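Long-range contacts in fatty acid amide hydrolase (Candida albicans, PDB 6KVR), which probably hydrolyses amides of monocarboxylic acids, releasing the carboxylate and ammonium, as a member of the amidase signature family: residues A[260-265]-A[494-499]; A[345-350]-A[378-383]; A[353-358]-A[464-469]; A[482-487]-A[542-547]. All blocks are in the same frame, centred on the assembly; numbering follows the deposited sequence.

Contact 1: A[260-265]-A[494-499]; sequences APAAYS and TLSFQT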
loop_
_atom_site.group_PDB
_atom_site.type_symbol
_atom_site.label_atom_id
_atom_site.label_comp_id
_atom_site.label_asym_id
_atom_site.label_seq_id
_atom_site.Cartn_x
_atom_site.Cartn_y
_atom_site.Cartn_z
ATOM N N ALA A 260 -1.865 -23.134 2.394
ATOM C CA ALA A 260 -1.441 -24.517 2.161
ATOM C C ALA A 260 -1.485 -25.357 3.427
ATOM O O ALA A 260 -2.121 -26.428 3.400
ATOM C CB ALA A 260 -0.057 -24.558 1.503
ATOM N N PRO A 261 -0.866 -24.958 4.555
ATOM C CA PRO A 261 -0.999 -25.786 5.769
ATOM C C PRO A 261 -2.445 -26.013 6.174
ATOM O O PRO A 261 -2.796 -27.121 6.607
ATOM C CB PRO A 261 -0.238 -24.992 6.842
ATOM C CG PRO A 261 0.585 -23.983 6.092
ATOM C CD PRO A 261 -0.076 -23.729 4.802
ATOM N N ALA A 262 -3.294 -24.988 6.057
ATOM C CA ALA A 262 -4.711 -25.176 6.345
ATOM C C ALA A 262 -5.296 -26.277 5.469
ATOM O O ALA A 262 -5.876 -27.246 5.972
ATOM C CB ALA A 262 -5.474 -23.865 6.151
ATOM N N ALA A 263 -5.115 -26.158 4.153
ATOM C CA ALA A 263 -5.679 -27.134 3.231
ATOM C C ALA A 263 -5.071 -28.516 3.438
ATOM O O ALA A 263 -5.787 -29.523 3.390
ATOM C CB ALA A 263 -5.478 -26.668 1.789
ATOM N N TYR A 264 -3.752 -28.584 3.661
ATOM C CA TYR A 264 -3.088 -29.871 3.846
ATOM C C TYR A 264 -3.583 -30.563 5.110
ATOM O O TYR A 264 -3.761 -31.785 5.125
ATOM C CB TYR A 264 -1.567 -29.706 3.946
ATOM C CG TYR A 264 -0.821 -29.207 2.725
ATOM C CD1 TYR A 264 -1.472 -28.946 1.530
ATOM C CD2 TYR A 264 0.555 -28.997 2.778
ATOM C CE1 TYR A 264 -0.780 -28.484 0.421
ATOM C CE2 TYR A 264 1.262 -28.525 1.685
ATOM C CZ TYR A 264 0.579 -28.274 0.504
ATOM O OH TYR A 264 1.261 -27.819 -0.603
ATOM N N SER A 265 -3.800 -29.798 6.183
ATOM C CA SER A 265 -3.917 -30.355 7.520
ATOM C C SER A 265 -5.344 -30.422 8.031
ATOM O O SER A 265 -5.544 -30.768 9.195
ATOM C CB SER A 265 -3.079 -29.538 8.510
ATOM O OG SER A 265 -1.694 -29.660 8.249
ATOM N N THR A 494 -7.904 -14.445 0.019
ATOM C CA THR A 494 -8.168 -15.822 -0.376
ATOM C C THR A 494 -8.413 -16.684 0.853
ATOM O O THR A 494 -7.555 -16.789 1.740
ATOM C CB THR A 494 -7.002 -16.380 -1.202
ATOM O OG1 THR A 494 -6.795 -15.548 -2.347
ATOM C CG2 THR A 494 -7.292 -17.827 -1.663
ATOM N N LEU A 495 -9.573 -17.328 0.882
ATOM C CA LEU A 495 -9.918 -18.273 1.935
ATOM C C LEU A 495 -9.548 -19.679 1.487
ATOM O O LEU A 495 -9.943 -20.118 0.401
ATOM C CB LEU A 495 -11.411 -18.191 2.256
ATOM C CG LEU A 495 -12.061 -19.293 3.101
ATOM C CD1 LEU A 495 -11.581 -19.221 4.535
ATOM C CD2 LEU A 495 -13.589 -19.175 3.056
ATOM N N SER A 496 -8.783 -20.379 2.313
ATOM C CA SER A 496 -8.566 -21.813 2.146
ATOM C C SER A 496 -9.543 -22.536 3.069
ATOM O O SER A 496 -9.527 -22.313 4.286
ATOM C CB SER A 496 -7.119 -22.184 2.469
ATOM O OG SER A 496 -6.883 -23.568 2.271
ATOM N N PHE A 497 -10.413 -23.372 2.495
ATOM C CA PHE A 497 -11.492 -24.002 3.254
ATOM C C PHE A 497 -11.580 -25.498 2.961
ATOM O O PHE A 497 -11.421 -25.923 1.812
ATOM C CB PHE A 497 -12.855 -23.319 2.956
ATOM C CG PHE A 497 -13.419 -23.622 1.579
ATOM C CD1 PHE A 497 -13.080 -22.840 0.479
ATOM C CD2 PHE A 497 -14.309 -24.675 1.395
ATOM C CE1 PHE A 497 -13.607 -23.110 -0.781
ATOM C CE2 PHE A 497 -14.835 -24.959 0.146
ATOM C CZ PHE A 497 -14.490 -24.172 -0.946
ATOM N N GLN A 498 -11.840 -26.295 4.006
ATOM C CA GLN A 498 -12.063 -27.732 3.829
ATOM C C GLN A 498 -13.361 -28.002 3.073
ATOM O O GLN A 498 -14.391 -27.370 3.325
ATOM C CB GLN A 498 -12.110 -28.444 5.179
ATOM C CG GLN A 498 -10.760 -28.586 5.839
ATOM C CD GLN A 498 -9.727 -29.197 4.914
ATOM O OE1 GLN A 498 -9.983 -30.206 4.253
ATOM N NE2 GLN A 498 -8.544 -28.587 4.862
ATOM N N THR A 499 -13.309 -28.951 2.142
ATOM C CA THR A 499 -14.489 -29.355 1.389
ATOM C C THR A 499 -15.300 -30.454 2.074
ATOM O O THR A 499 -16.447 -30.682 1.679
ATOM C CB THR A 499 -14.089 -29.846 -0.006
ATOM O OG1 THR A 499 -13.300 -31.034 0.122
ATOM C CG2 THR A 499 -13.280 -28.795 -0.717
#

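Contact 2: A[345-350]-A[378-383]; sequences AIIRDD and IEFDPP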
loop_
_atom_site.group_PDB
_atom_site.type_symbol
_atom_site.label_atom_id
_atom_site.label_comp_id
_atom_site.label_asym_id
_atom_site.label_seq_id
_atom_site.Cartn_x
_atom_site.Cartn_y
_atom_site.Cartn_z
ATOM N N ALA A 345 -16.238 -18.062 -10.645
ATOM C CA ALA A 345 -15.352 -18.543 -11.693
ATOM C C ALA A 345 -14.492 -19.683 -11.155
ATOM O O ALA A 345 -13.989 -19.623 -10.028
ATOM C CB ALA A 345 -14.477 -17.403 -12.219
ATOM N N ILE A 346 -14.342 -20.735 -11.955
ATOM C CA ILE A 346 -13.692 -21.967 -11.523
ATOM C C ILE A 346 -12.379 -22.111 -12.269
ATOM O O ILE A 346 -12.345 -22.013 -13.501
ATOM C CB ILE A 346 -14.582 -23.202 -11.763
ATOM C CG1 ILE A 346 -16.009 -22.936 -11.273
ATOM C CG2 ILE A 346 -13.993 -24.439 -11.060
ATOM C CD1 ILE A 346 -16.108 -22.722 -9.769
ATOM N N ILE A 347 -11.304 -22.360 -11.529
ATOM C CA ILE A 347 -10.023 -22.729 -12.120
ATOM C C ILE A 347 -9.874 -24.231 -11.929
ATOM O O ILE A 347 -9.669 -24.703 -10.804
ATOM C CB ILE A 347 -8.857 -21.945 -11.497
ATOM C CG1 ILE A 347 -8.938 -20.466 -11.900
ATOM C CG2 ILE A 347 -7.503 -22.531 -11.915
ATOM C CD1 ILE A 347 -7.851 -19.589 -11.271
ATOM N N ARG A 348 -10.011 -24.996 -13.017
ATOM C CA ARG A 348 -9.776 -26.437 -12.962
ATOM C C ARG A 348 -8.311 -26.802 -13.126
ATOM O O ARG A 348 -7.911 -27.907 -12.729
ATOM C CB ARG A 348 -10.569 -27.165 -14.056
ATOM C CG ARG A 348 -12.007 -26.745 -14.178
ATOM C CD ARG A 348 -12.873 -27.692 -13.419
ATOM N NE ARG A 348 -14.295 -27.428 -13.600
ATOM C CZ ARG A 348 -15.240 -28.270 -13.215
ATOM N NH1 ARG A 348 -14.938 -29.437 -12.666
ATOM N NH2 ARG A 348 -16.518 -27.932 -13.373
ATOM N N ASP A 349 -7.517 -25.905 -13.712
ATOM C CA ASP A 349 -6.127 -26.144 -14.076
ATOM C C ASP A 349 -5.514 -24.775 -14.337
ATOM O O ASP A 349 -6.013 -24.029 -15.188
ATOM C CB ASP A 349 -6.044 -27.066 -15.306
ATOM C CG ASP A 349 -4.607 -27.445 -15.699
ATOM O OD1 ASP A 349 -3.759 -26.565 -15.983
ATOM O OD2 ASP A 349 -4.322 -28.661 -15.721
ATOM N N ASP A 350 -4.464 -24.412 -13.599
ATOM C CA ASP A 350 -3.905 -23.076 -13.755
ATOM C C ASP A 350 -3.066 -22.926 -15.019
ATOM O O ASP A 350 -2.461 -21.868 -15.209
ATOM C CB ASP A 350 -3.083 -22.693 -12.521
ATOM C CG ASP A 350 -1.762 -23.449 -12.418
ATOM O OD1 ASP A 350 -1.610 -24.530 -13.035
ATOM O OD2 ASP A 350 -0.875 -22.948 -11.698
ATOM N N ILE A 378 -18.785 -19.914 -13.905
ATOM C CA ILE A 378 -18.075 -19.610 -15.139
ATOM C C ILE A 378 -16.838 -20.492 -15.159
ATOM O O ILE A 378 -16.087 -20.519 -14.177
ATOM C CB ILE A 378 -17.684 -18.119 -15.210
ATOM C CG1 ILE A 378 -18.922 -17.226 -15.238
ATOM C CG2 ILE A 378 -16.774 -17.845 -16.393
ATOM C CD1 ILE A 378 -18.594 -15.748 -15.157
ATOM N N GLU A 379 -16.639 -21.233 -16.253
ATOM C CA GLU A 379 -15.424 -22.026 -16.417
ATOM C C GLU A 379 -14.327 -21.099 -16.925
ATOM O O GLU A 379 -14.479 -20.451 -17.967
ATOM C CB GLU A 379 -15.643 -23.211 -17.359
ATOM C CG GLU A 379 -16.605 -24.285 -16.826
ATOM C CD GLU A 379 -16.066 -25.106 -15.632
ATOM O OE1 GLU A 379 -14.841 -25.338 -15.533
ATOM O OE2 GLU A 379 -16.886 -25.544 -14.792
ATOM N N PHE A 380 -13.237 -21.011 -16.168
ATOM C CA PHE A 380 -12.290 -19.904 -16.253
ATOM C C PHE A 380 -10.901 -20.446 -16.560
ATOM O O PHE A 380 -10.353 -21.236 -15.782
ATOM C CB PHE A 380 -12.291 -19.126 -14.934
ATOM C CG PHE A 380 -11.361 -17.953 -14.900
ATOM C CD1 PHE A 380 -11.216 -17.124 -16.003
ATOM C CD2 PHE A 380 -10.666 -17.651 -13.736
ATOM C CE1 PHE A 380 -10.370 -16.027 -15.947
ATOM C CE2 PHE A 380 -9.825 -16.559 -13.671
ATOM C CZ PHE A 380 -9.671 -15.749 -14.775
ATOM N N ASP A 381 -10.338 -20.023 -17.693
ATOM C CA ASP A 381 -8.981 -20.379 -18.083
ATOM C C ASP A 381 -8.074 -19.197 -17.731
ATOM O O ASP A 381 -7.986 -18.237 -18.509
ATOM C CB ASP A 381 -8.924 -20.696 -19.583
ATOM C CG ASP A 381 -7.610 -21.320 -20.010
ATOM O OD1 ASP A 381 -6.632 -21.301 -19.224
ATOM O OD2 ASP A 381 -7.558 -21.842 -21.144
ATOM N N PRO A 382 -7.393 -19.211 -16.587
ATOM C CA PRO A 382 -6.805 -17.974 -16.044
ATOM C C PRO A 382 -5.616 -17.517 -16.868
ATOM O O PRO A 382 -4.721 -18.312 -17.183
ATOM C CB PRO A 382 -6.382 -18.383 -14.625
ATOM C CG PRO A 382 -6.119 -19.846 -14.732
ATOM C CD PRO A 382 -7.150 -20.372 -15.712
ATOM N N PRO A 383 -5.571 -16.242 -17.238
ATOM C CA PRO A 383 -4.545 -15.771 -18.177
ATOM C C PRO A 383 -3.229 -15.417 -17.505
ATOM O O PRO A 383 -3.172 -15.032 -16.335
ATOM C CB PRO A 383 -5.185 -14.521 -18.798
ATOM C CG PRO A 383 -6.110 -14.014 -17.717
ATOM C CD PRO A 383 -6.574 -15.210 -16.921
HETATM O O HOH W 1 -9.875 -23.820 -15.361
HETATM O O HOH W 2 -5.886 -23.613 -17.613
#

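Contact 3: A[353-358]-A[464-469]; sequences VRVSPP and LSPTYN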
loop_
_atom_site.group_PDB
_atom_site.type_symbol
_atom_site.label_atom_id
_atom_site.label_comp_id
_atom_site.label_asym_id
_atom_site.label_seq_id
_atom_site.Cartn_x
_atom_site.Cartn_y
_atom_site.Cartn_z
ATOM N N VAL A 353 0.507 -26.663 -13.933
ATOM C CA VAL A 353 0.674 -27.986 -13.349
ATOM C C VAL A 353 -0.705 -28.608 -13.147
ATOM O O VAL A 353 -1.515 -28.104 -12.356
ATOM C CB VAL A 353 1.459 -27.942 -12.023
ATOM C CG1 VAL A 353 1.627 -29.352 -11.450
ATOM C CG2 VAL A 353 2.841 -27.282 -12.218
ATOM N N ARG A 354 -0.948 -29.718 -13.839
ATOM C CA ARG A 354 -2.175 -30.486 -13.691
ATOM C C ARG A 354 -2.335 -30.974 -12.254
ATOM O O ARG A 354 -1.358 -31.340 -11.594
ATOM C CB ARG A 354 -2.136 -31.664 -14.674
ATOM C CG ARG A 354 -3.249 -32.696 -14.530
ATOM C CD ARG A 354 -3.027 -33.884 -15.462
ATOM N NE ARG A 354 -1.786 -34.598 -15.176
ATOM C CZ ARG A 354 -1.487 -35.799 -15.661
ATOM N NH1 ARG A 354 -2.334 -36.459 -16.437
ATOM N NH2 ARG A 354 -0.313 -36.351 -15.357
ATOM N N VAL A 355 -3.579 -30.967 -11.758
ATOM C CA VAL A 355 -3.849 -31.401 -10.394
ATOM C C VAL A 355 -4.069 -32.908 -10.400
ATOM O O VAL A 355 -4.377 -33.509 -11.434
ATOM C CB VAL A 355 -5.052 -30.660 -9.750
ATOM C CG1 VAL A 355 -4.818 -29.158 -9.738
ATOM C CG2 VAL A 355 -6.370 -30.988 -10.462
ATOM N N SER A 356 -3.881 -33.521 -9.228
ATOM C CA SER A 356 -3.985 -34.959 -9.051
ATOM C C SER A 356 -5.441 -35.370 -8.838
ATOM O O SER A 356 -6.299 -34.525 -8.575
ATOM C CB SER A 356 -3.108 -35.386 -7.876
ATOM O OG SER A 356 -3.770 -35.138 -6.649
ATOM N N PRO A 357 -5.744 -36.668 -8.933
ATOM C CA PRO A 357 -7.148 -37.124 -8.941
ATOM C C PRO A 357 -7.966 -36.653 -7.748
ATOM O O PRO A 357 -9.120 -36.242 -7.943
ATOM C CB PRO A 357 -7.015 -38.652 -8.968
ATOM C CG PRO A 357 -5.790 -38.853 -9.823
ATOM C CD PRO A 357 -4.839 -37.739 -9.408
ATOM N N PRO A 358 -7.459 -36.707 -6.503
ATOM C CA PRO A 358 -8.315 -36.239 -5.393
ATOM C C PRO A 358 -8.713 -34.776 -5.513
ATOM O O PRO A 358 -9.864 -34.438 -5.210
ATOM C CB PRO A 358 -7.469 -36.507 -4.143
ATOM C CG PRO A 358 -6.080 -36.603 -4.631
ATOM C CD PRO A 358 -6.170 -37.217 -6.000
ATOM N N LEU A 464 -12.811 -19.818 -7.536
ATOM C CA LEU A 464 -12.622 -21.074 -6.823
ATOM C C LEU A 464 -11.540 -21.854 -7.550
ATOM O O LEU A 464 -11.566 -21.945 -8.785
ATOM C CB LEU A 464 -13.918 -21.878 -6.767
ATOM C CG LEU A 464 -13.897 -23.259 -6.095
ATOM C CD1 LEU A 464 -13.519 -23.144 -4.631
ATOM C CD2 LEU A 464 -15.255 -23.963 -6.229
ATOM N N SER A 465 -10.583 -22.396 -6.802
ATOM C CA SER A 465 -9.413 -22.983 -7.436
ATOM C C SER A 465 -8.763 -23.963 -6.462
ATOM O O SER A 465 -9.018 -23.899 -5.253
ATOM C CB SER A 465 -8.416 -21.890 -7.854
ATOM O OG SER A 465 -7.811 -21.340 -6.699
ATOM N N PRO A 466 -7.904 -24.864 -6.958
ATOM C CA PRO A 466 -7.130 -25.726 -6.058
ATOM C C PRO A 466 -6.181 -24.905 -5.201
ATOM O O PRO A 466 -5.881 -23.748 -5.498
ATOM C CB PRO A 466 -6.350 -26.644 -7.018
ATOM C CG PRO A 466 -7.038 -26.489 -8.375
ATOM C CD PRO A 466 -7.544 -25.087 -8.371
ATOM N N THR A 467 -5.705 -25.521 -4.117
ATOM C CA THR A 467 -4.680 -24.913 -3.275
ATOM C C THR A 467 -3.285 -25.359 -3.652
ATOM O O THR A 467 -2.315 -24.657 -3.339
ATOM C CB THR A 467 -4.915 -25.247 -1.799
ATOM O OG1 THR A 467 -6.286 -24.989 -1.475
ATOM C CG2 THR A 467 -4.045 -24.355 -0.900
ATOM N N TYR A 468 -3.180 -26.489 -4.340
ATOM C CA TYR A 468 -1.939 -27.199 -4.612
ATOM C C TYR A 468 -2.323 -28.274 -5.629
ATOM O O TYR A 468 -3.501 -28.608 -5.753
ATOM C CB TYR A 468 -1.343 -27.768 -3.306
ATOM C CG TYR A 468 -0.128 -28.672 -3.457
ATOM C CD1 TYR A 468 0.979 -28.246 -4.160
ATOM C CD2 TYR A 468 -0.099 -29.956 -2.901
ATOM C CE1 TYR A 468 2.080 -29.060 -4.323
ATOM C CE2 TYR A 468 1.014 -30.785 -3.053
ATOM C CZ TYR A 468 2.107 -30.313 -3.769
ATOM O OH TYR A 468 3.239 -31.085 -3.963
ATOM N N ASN A 469 -1.351 -28.781 -6.390
ATOM C CA ASN A 469 -1.679 -29.783 -7.408
ATOM C C ASN A 469 -1.847 -31.179 -6.826
ATOM O O ASN A 469 -1.798 -32.177 -7.554
ATOM C CB ASN A 469 -0.599 -29.810 -8.492
ATOM C CG ASN A 469 0.800 -29.869 -7.897
ATOM O OD1 ASN A 469 1.483 -28.854 -7.792
ATOM N ND2 ASN A 469 1.200 -31.050 -7.446
#

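Contact 4: A[482-487]-A[542-547]; sequences SYTSLW and GLQLSG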
loop_
_atom_site.group_PDB
_atom_site.type_symbol
_atom_site.label_atom_id
_atom_site.label_comp_id
_atom_site.label_asym_id
_atom_site.label_seq_id
_atom_site.Cartn_x
_atom_site.Cartn_y
_atom_site.Cartn_z
ATOM N N SER A 482 2.484 -22.688 -7.625
ATOM C CA SER A 482 1.742 -21.819 -8.540
ATOM C C SER A 482 0.301 -21.579 -8.085
ATOM O O SER A 482 -0.238 -20.481 -8.296
ATOM C CB SER A 482 1.761 -22.407 -9.958
ATOM O OG SER A 482 1.126 -23.677 -9.982
ATOM N N TYR A 483 -0.329 -22.569 -7.432
ATOM C CA TYR A 483 -1.741 -22.444 -7.089
ATOM C C TYR A 483 -1.976 -21.453 -5.950
ATOM O O TYR A 483 -3.047 -20.832 -5.891
ATOM C CB TYR A 483 -2.324 -23.830 -6.768
ATOM C CG TYR A 483 -2.685 -24.574 -8.039
ATOM C CD1 TYR A 483 -3.869 -24.295 -8.720
ATOM C CD2 TYR A 483 -1.803 -25.490 -8.608
ATOM C CE1 TYR A 483 -4.180 -24.951 -9.905
ATOM C CE2 TYR A 483 -2.101 -26.143 -9.785
ATOM C CZ TYR A 483 -3.287 -25.877 -10.429
ATOM O OH TYR A 483 -3.573 -26.533 -11.603
ATOM N N THR A 484 -1.000 -21.265 -5.056
ATOM C CA THR A 484 -1.123 -20.243 -4.014
ATOM C C THR A 484 -0.394 -18.955 -4.365
ATOM O O THR A 484 -0.894 -17.861 -4.061
ATOM C CB THR A 484 -0.582 -20.735 -2.669
ATOM O OG1 THR A 484 0.677 -21.395 -2.870
ATOM C CG2 THR A 484 -1.580 -21.668 -1.957
ATOM N N SER A 485 0.773 -19.053 -5.007
ATOM C CA SER A 485 1.569 -17.855 -5.220
ATOM C C SER A 485 0.889 -16.878 -6.171
ATOM O O SER A 485 1.193 -15.683 -6.122
ATOM C CB SER A 485 2.967 -18.221 -5.731
ATOM O OG SER A 485 2.917 -18.762 -7.038
ATOM N N LEU A 486 -0.033 -17.355 -7.013
ATOM C CA LEU A 486 -0.782 -16.453 -7.889
ATOM C C LEU A 486 -1.510 -15.378 -7.088
ATOM O O LEU A 486 -1.492 -14.196 -7.451
ATOM C CB LEU A 486 -1.782 -17.249 -8.730
ATOM C CG LEU A 486 -2.754 -16.427 -9.576
ATOM C CD1 LEU A 486 -1.996 -15.624 -10.645
ATOM C CD2 LEU A 486 -3.892 -17.297 -10.188
ATOM N N TRP A 487 -2.173 -15.770 -6.003
ATOM C CA TRP A 487 -2.909 -14.793 -5.212
ATOM C C TRP A 487 -2.002 -13.927 -4.335
ATOM O O TRP A 487 -2.472 -12.911 -3.799
ATOM C CB TRP A 487 -3.984 -15.515 -4.379
ATOM C CG TRP A 487 -4.739 -16.450 -5.282
ATOM C CD1 TRP A 487 -4.706 -17.808 -5.262
ATOM C CD2 TRP A 487 -5.589 -16.085 -6.396
ATOM N NE1 TRP A 487 -5.496 -18.315 -6.268
ATOM C CE2 TRP A 487 -6.044 -17.280 -6.981
ATOM C CE3 TRP A 487 -6.011 -14.867 -6.940
ATOM C CZ2 TRP A 487 -6.899 -17.298 -8.090
ATOM C CZ3 TRP A 487 -6.874 -14.886 -8.044
ATOM C CH2 TRP A 487 -7.298 -16.093 -8.609
ATOM N N GLY A 542 -8.586 -29.345 0.658
ATOM C CA GLY A 542 -9.037 -27.976 0.873
ATOM C C GLY A 542 -8.861 -27.170 -0.397
ATOM O O GLY A 542 -7.896 -27.377 -1.135
ATOM N N LEU A 543 -9.788 -26.251 -0.641
ATOM C CA LEU A 543 -9.795 -25.451 -1.859
ATOM C C LEU A 543 -9.740 -23.968 -1.505
ATOM O O LEU A 543 -9.978 -23.578 -0.358
ATOM C CB LEU A 543 -11.048 -25.753 -2.698
ATOM C CG LEU A 543 -11.283 -27.159 -3.261
ATOM C CD1 LEU A 543 -12.661 -27.226 -3.915
ATOM C CD2 LEU A 543 -10.197 -27.575 -4.265
ATOM N N GLN A 544 -9.463 -23.131 -2.507
ATOM C CA GLN A 544 -9.315 -21.695 -2.307
ATOM C C GLN A 544 -10.486 -20.919 -2.897
ATOM O O GLN A 544 -10.920 -21.184 -4.026
ATOM C CB GLN A 544 -8.023 -21.177 -2.933
ATOM C CG GLN A 544 -6.793 -21.707 -2.266
ATOM C CD GLN A 544 -5.559 -21.031 -2.811
ATOM O OE1 GLN A 544 -4.909 -20.266 -2.105
ATOM N NE2 GLN A 544 -5.256 -21.274 -4.084
ATOM N N LEU A 545 -10.959 -19.936 -2.138
ATOM C CA LEU A 545 -11.944 -18.954 -2.585
ATOM C C LEU A 545 -11.321 -17.558 -2.503
ATOM O O LEU A 545 -11.039 -17.057 -1.409
ATOM C CB LEU A 545 -13.208 -19.057 -1.737
ATOM C CG LEU A 545 -14.478 -18.384 -2.268
ATOM C CD1 LEU A 545 -15.166 -19.214 -3.347
ATOM C CD2 LEU A 545 -15.405 -18.161 -1.092
ATOM N N SER A 546 -11.102 -16.931 -3.656
ATOM C CA SER A 546 -10.483 -15.613 -3.741
ATOM C C SER A 546 -11.501 -14.546 -4.140
ATOM O O SER A 546 -12.296 -14.753 -5.060
ATOM C CB SER A 546 -9.347 -15.611 -4.764
ATOM O OG SER A 546 -8.476 -16.690 -4.529
ATOM N N GLY A 547 -11.449 -13.392 -3.467
ATOM C CA GLY A 547 -12.270 -12.252 -3.800
ATOM C C GLY A 547 -11.449 -11.074 -4.298
ATOM O O GLY A 547 -10.222 -11.111 -4.343
#

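Contact 1: A[260-265]-A[494-499]
Ala-263 and Ser-496 mark the nearest approach of two backbones that run almost exactly alongside each other: their CA atoms lie 6.2 Å apart, and the axes of helix 260-265 and strand 494-499 come within 7.6 Å with only 3° between their directions. The small side chains at this point fit that closeness: where the chains are closest, two alanines face a serine. The hydroxyl of Ser-496 reaches from the strand to the two alanine methyls, closer to that of Ala-263, OG standing 3.4 Å from the CB of Ala-263 and 4.1 Å from the CB of Ala-262. With OG opposite the strand nitrogen (chi1 -178°), the hydroxyl is carried to the helix backbone, where it bonds to the carbonyl oxygen of Arg-259, one turn before Ala-263. Further along the strand, Gln-498 bends at its second torsion and brings its amide back to the helix. Its NE2 donates to Ala-263 O over 3.3 Å, with a nearly straight N-H...O angle of 163°; the oxygen lies in the plane of the glutamine amide, whereas the donor sits above the plane of the carbonyl it meets. The same nitrogen also bonds Cys-267 O, so two main-chain oxygens fix the turn of this buried amide. A short helix following the predicted nucleophile Ser-257 is thereby laid on an inner strand of the mixed sheet at the core of the amidase signature fold.

Contact 2: A[345-350]-A[378-383]
A beta-alpha-beta unit, strand 343-346, helix 357-372 and strand 376-379, brings Ile-346 beside Glu-379 and Ala-345 beside Ile-378 as parallel neighbours, the second strand being the outermost at that end of the chain's sheet. Ile-346 is held through both its main-chain polar groups: its N donates to Ile-378 O at 2.8 Å, and its O receives the N-H of Phe-380 at 3.0 Å. Beyond these bonds the chains diverge, and a water takes over the pairing by accepting from Arg-348 N and donating to Phe-380 O. A second water links Asp-349 O to the OD1 of Asp-381.

The side chains divide by character. On one side Arg-348 grips the exposed Glu-379 side-on, NE to OE1 at 2.9 Å and NH2 to OE2 at 2.8 Å. The two flat groups are turned 33° against each other; OE1 offers its syn lone pair, while NH2 approaches OE2 from 25° outside the carboxylate plane. Both chains bend at their second torsion to meet, that of Glu-379 at -69°, and NH1 of the arginine bonds Asn-364 on the connecting helix. On the other side, Ile-347 lies alongside Phe-380, its CG1 3.8 Å from CD2 of the ring, and extends its CD1 to within 3.9 Å of the CB of Pro-382. Phe-454 of helix 434-457 stacks on the Phe-380 ring. This is the pairing of the two parallel strands of a beta-alpha-beta crossover at the sheet edge, with an ion pair on the face that carries Glu-379 and apolar packing around Phe-380.

Contact 3: A[353-358]-A[464-469]
Val-355 and Pro-466 meet at about a right angle, the CG1 methyl of the valine set 3.7 Å from the CG of the proline ring. That methyl points back beside the valine's own nitrogen (chi1 -58°), which turns it to the proline. Val-353 approaches Asn-469 on a slant instead: its CG1 rests 3.7 Å from the amide carbon CG, while the CB of the asparagine packs 3.5 Å from Arg-354 O. The amide touched by this methyl is held at both ends, OD1 accepting from Asn-480 ND2 and ND2 donating to Glu-527, so the buried polar group is satisfied by residues of other parts of the chain.

Next to these side-chain pairs the backbones join. Ser-356 N donates to Asn-469 O over 3.0 Å, at a bent N-H...O angle of 135° and from above the carbonyl plane, and the CA of Val-355 adds a CH...O contact of 3.6 Å to the same oxygen. Ser-356 occupies the N-cap position without making a capping bond through its side chain; its OG pairs with Asn-470 OD1. The contact thus anchors the start of helix 357-372 to the loop leaving strand 462-466, so that the N-terminus of a helix is tied to the loop that follows a core strand of the alpha/beta fold.

Contact 4: A[482-487]-A[542-547]
The indole of Trp-487 has a different neighbour on each face and another at its rim. Over the middle of one face sits Ser-546, with OG 3.4 Å above the indole plane and CB 4.0 Å from the centre of the six-membered ring, 9° off its normal, a CH-pi contact. Leu-486 CD2 lies over the opposite face, toward the rim. At the edge, near the ring plane, the NE2 of Gln-544 comes within 3.7 Å of the indole NE1, the amide standing 75° to the ring, close to upright.

The CG of Gln-544 lies anti to its carbonyl carbon and the chain is extended beyond it, which carries the amide to the helix, where NE2 donates to Tyr-483 O at 2.9 Å. The oxygen lies in the amide plane, but the donor stands well above the carbonyl plane, tilted 50° from it. A second bond leads from NE2 to Pro-466 O, and OE1 accepts the N-H of Arg-259 NE, so both ends of the amide have partners and its flip is settled. Thr-484 crosses this side chain at about a right angle, its CG2 methyl 3.6 Å from Gln-544 OE1; its OG1 has the carbonyl oxygens of Gly-255 and Trp-481 as partners, which must share its one proton. The hydroxyl of Ser-546 also bonds Thr-494 OG1. Chemically, the buried glutamine acts as a junction of helix, strand end and arginine, so the polar network of this contact reaches the neighbourhood of the predicted substrate-binding residues.

The four contacts step along one mixed sheet, from its middle at contact 1 to its edge at contact 2, whose centres are about 19 Å apart. Contact 4 lies between, centred about 10 Å from both contact 1 and contact 3. Strands 494-499 and 540-546 are neighbours, joined where Leu-495 N meets Leu-545 O at 2.7 Å, a probable hydrogen bond. Tyr-483 ties three contacts: its OH probably bonds Val-353 O (2.7 Å) in contact 3 and Asp-350 N (3.0 Å) in contact 2. Towards the predicted substrate site, the side chain of Thr-484 in contact 4 is about 4 Å from Gly-256; contact 2 lies away from it.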